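Local coordinates for cellobiose 2-epimerase (Spirochaeta thermophila DSM 6192, PDB 5ZIG), which probably catalyses the reversible epimerisation of cellobiose to 4-O-beta-D-glucopyranosyl-D-mannose, at residues 259-264 / 278-283. Sequence-based numbering, arbitrary orientation.
Sequences WLLTES and LSWIRP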
loop_
_atom_site.group_PDB
_atom_site.type_symbol
_atom_site.label_atom_id
_atom_site.label_comp_id
_atom_site.label_asym_id
_atom_site.label_seq_id
_atom_site.Cartn_x
_atom_site.Cartn_y
_atom_site.Cartn_z
ATOM N N TRP A 259 -1.254 4.315 10.137
ATOM C CA TRP A 259 -0.115 5.146 9.809
ATOM C C TRP A 259 -0.327 5.967 8.548
ATOM O O TRP A 259 0.143 7.109 8.495
ATOM C CB TRP A 259 1.175 4.335 9.751
ATOM C CG TRP A 259 1.406 3.391 8.623
ATOM C CD1 TRP A 259 1.019 2.078 8.555
ATOM C CD2 TRP A 259 2.188 3.641 7.453
ATOM N NE1 TRP A 259 1.485 1.513 7.398
ATOM C CE2 TRP A 259 2.214 2.451 6.708
ATOM C CE3 TRP A 259 2.887 4.760 6.973
ATOM C CZ2 TRP A 259 2.877 2.350 5.485
ATOM C CZ3 TRP A 259 3.556 4.656 5.778
ATOM C CH2 TRP A 259 3.541 3.460 5.037
ATOM N N LEU A 260 -1.029 5.435 7.529
ATOM C CA LEU A 260 -1.410 6.269 6.382
ATOM C C LEU A 260 -2.285 7.438 6.821
ATOM O O LEU A 260 -2.122 8.561 6.332
ATOM C CB LEU A 260 -2.122 5.445 5.306
ATOM C CG LEU A 260 -1.159 4.626 4.443
ATOM C CD1 LEU A 260 -1.911 3.720 3.501
ATOM C CD2 LEU A 260 -0.221 5.563 3.695
ATOM N N LEU A 261 -3.214 7.194 7.746
ATOM C CA LEU A 261 -4.037 8.281 8.257
ATOM C C LEU A 261 -3.168 9.305 8.975
ATOM O O LEU A 261 -3.331 10.518 8.782
ATOM C CB LEU A 261 -5.111 7.744 9.196
ATOM C CG LEU A 261 -6.487 7.332 8.661
ATOM C CD1 LEU A 261 -6.402 6.391 7.500
ATOM C CD2 LEU A 261 -7.267 6.700 9.792
ATOM N N THR A 262 -2.232 8.827 9.804
ATOM C CA THR A 262 -1.280 9.701 10.479
ATOM C C THR A 262 -0.518 10.575 9.488
ATOM O O THR A 262 -0.426 11.790 9.677
ATOM C CB THR A 262 -0.294 8.874 11.341
ATOM O OG1 THR A 262 -0.977 8.281 12.467
ATOM C CG2 THR A 262 0.844 9.748 11.814
ATOM N N GLU A 263 -0.012 9.982 8.396
ATOM C CA GLU A 263 0.728 10.786 7.418
ATOM C C GLU A 263 -0.103 11.959 6.902
ATOM O O GLU A 263 0.386 13.090 6.810
ATOM C CB GLU A 263 1.164 9.935 6.230
ATOM C CG GLU A 263 2.136 10.630 5.335
ATOM C CD GLU A 263 2.213 10.003 3.965
ATOM O OE1 GLU A 263 1.315 9.220 3.597
ATOM O OE2 GLU A 263 3.202 10.276 3.264
ATOM N N SER A 264 -1.365 11.699 6.553
ATOM C CA SER A 264 -2.189 12.747 5.958
ATOM C C SER A 264 -2.505 13.857 6.960
ATOM O O SER A 264 -2.439 15.048 6.621
ATOM C CB SER A 264 -3.471 12.140 5.391
ATOM O OG SER A 264 -4.190 11.452 6.395
ATOM N N LEU A 278 -5.356 11.585 17.779
ATOM C CA LEU A 278 -4.790 10.608 18.704
ATOM C C LEU A 278 -5.884 9.781 19.364
ATOM O O LEU A 278 -5.853 8.543 19.318
ATOM C CB LEU A 278 -3.925 11.309 19.758
ATOM C CG LEU A 278 -2.692 12.040 19.223
ATOM C CD1 LEU A 278 -1.941 12.676 20.370
ATOM C CD2 LEU A 278 -1.764 11.114 18.462
ATOM N N SER A 279 -6.878 10.446 19.960
ATOM C CA SER A 279 -7.951 9.715 20.636
ATOM C C SER A 279 -8.686 8.787 19.679
ATOM O O SER A 279 -9.081 7.677 20.058
ATOM C CB SER A 279 -8.936 10.692 21.279
ATOM O OG SER A 279 -8.250 11.565 22.143
ATOM N N TRP A 280 -8.871 9.220 18.438
ATOM C CA TRP A 280 -9.530 8.388 17.438
ATOM C C TRP A 280 -8.713 7.138 17.129
ATOM O O TRP A 280 -9.226 6.013 17.170
ATOM C CB TRP A 280 -9.744 9.209 16.173
ATOM C CG TRP A 280 -10.226 8.448 14.981
ATOM C CD1 TRP A 280 -10.975 7.318 14.985
ATOM C CD2 TRP A 280 -9.993 8.776 13.601
ATOM N NE1 TRP A 280 -11.227 6.914 13.694
ATOM C CE2 TRP A 280 -10.645 7.799 12.825
ATOM C CE3 TRP A 280 -9.324 9.818 12.948
ATOM C CZ2 TRP A 280 -10.638 7.823 11.416
ATOM C CZ3 TRP A 280 -9.310 9.838 11.548
ATOM C CH2 TRP A 280 -9.966 8.849 10.805
ATOM N N ILE A 281 -7.434 7.323 16.820
ATOM C CA ILE A 281 -6.641 6.246 16.247
ATOM C C ILE A 281 -6.152 5.276 17.321
ATOM O O ILE A 281 -5.946 4.090 17.042
ATOM C CB ILE A 281 -5.491 6.878 15.434
ATOM C CG1 ILE A 281 -5.976 7.192 14.022
ATOM C CG2 ILE A 281 -4.249 5.997 15.393
ATOM C CD1 ILE A 281 -6.364 5.967 13.226
ATOM N N ARG A 282 -5.990 5.747 18.562
ATOM C CA ARG A 282 -5.398 4.911 19.610
ATOM C C ARG A 282 -6.134 3.590 19.806
ATOM O O ARG A 282 -5.471 2.538 19.832
ATOM C CB ARG A 282 -5.324 5.708 20.920
ATOM C CG ARG A 282 -4.192 5.253 21.857
ATOM C CD ARG A 282 -4.440 5.659 23.300
ATOM N NE ARG A 282 -3.524 6.711 23.738
ATOM C CZ ARG A 282 -2.411 6.499 24.440
ATOM N NH1 ARG A 282 -2.067 5.266 24.800
ATOM N NH2 ARG A 282 -1.642 7.525 24.788
ATOM N N PRO A 283 -7.462 3.550 19.943
ATOM C CA PRO A 283 -8.118 2.250 20.140
ATOM C C PRO A 283 -7.990 1.311 18.953
ATOM O O PRO A 283 -8.014 0.097 19.154
ATOM C CB PRO A 283 -9.578 2.634 20.408
ATOM C CG PRO A 283 -9.728 3.949 19.795
ATOM C CD PRO A 283 -8.441 4.649 20.011
#
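L261 reaches W280 and I281 with its side chain, while its backbone O is held by S264 within its own helix. S264 OG donates to L261 O at 2.7 Å. The donor meets the carbonyl at a C=O...OG angle of 121° and lies tilted from its plane. The contact joins helices 251-269 and 275-294, which follow each other in the chain as an antiparallel helical hairpin. Such hairpins build the (alpha/alpha)6 barrel of the N-acylglucosamine 2-epimerase family.

The contact is small, burying 136 Å² in all, and is purely apolar. One methyl of L261 does the touching. Its CD2 lies 3.6 Å from CH2 of W280 and 3.6 Å from CD1 of I281. The two partners lie at about a right angle to each other as seen from this methyl, one at the far end of the indole and the other at the tip of the isoleucine. The methyl meets the six-membered ring obliquely, and L261 and W280 cross at about a right angle. CZ2 of W280 is a little farther from L261 CD2, at 3.9 Å.

W280 has CG anti to its backbone N (chi1 171°), which places the benzo end of the indole beside L261 of helix 251-269. I281 lies against one face of this indole, with its CG1 over the rim, 4.2 Å above the plane. The two residues of 275-294 thus present a joint apolar surface to L261.

L198 of helix 191-208 also touches L261, and F224 of helix 211-228 touches W280. R225 makes a cation-pi contact with the indole. The buried W280 has its polar edge satisfied: NE1 hydrogen-bonds to the backbone O of A229, while CH2 is the ring atom nearest L261 CD2.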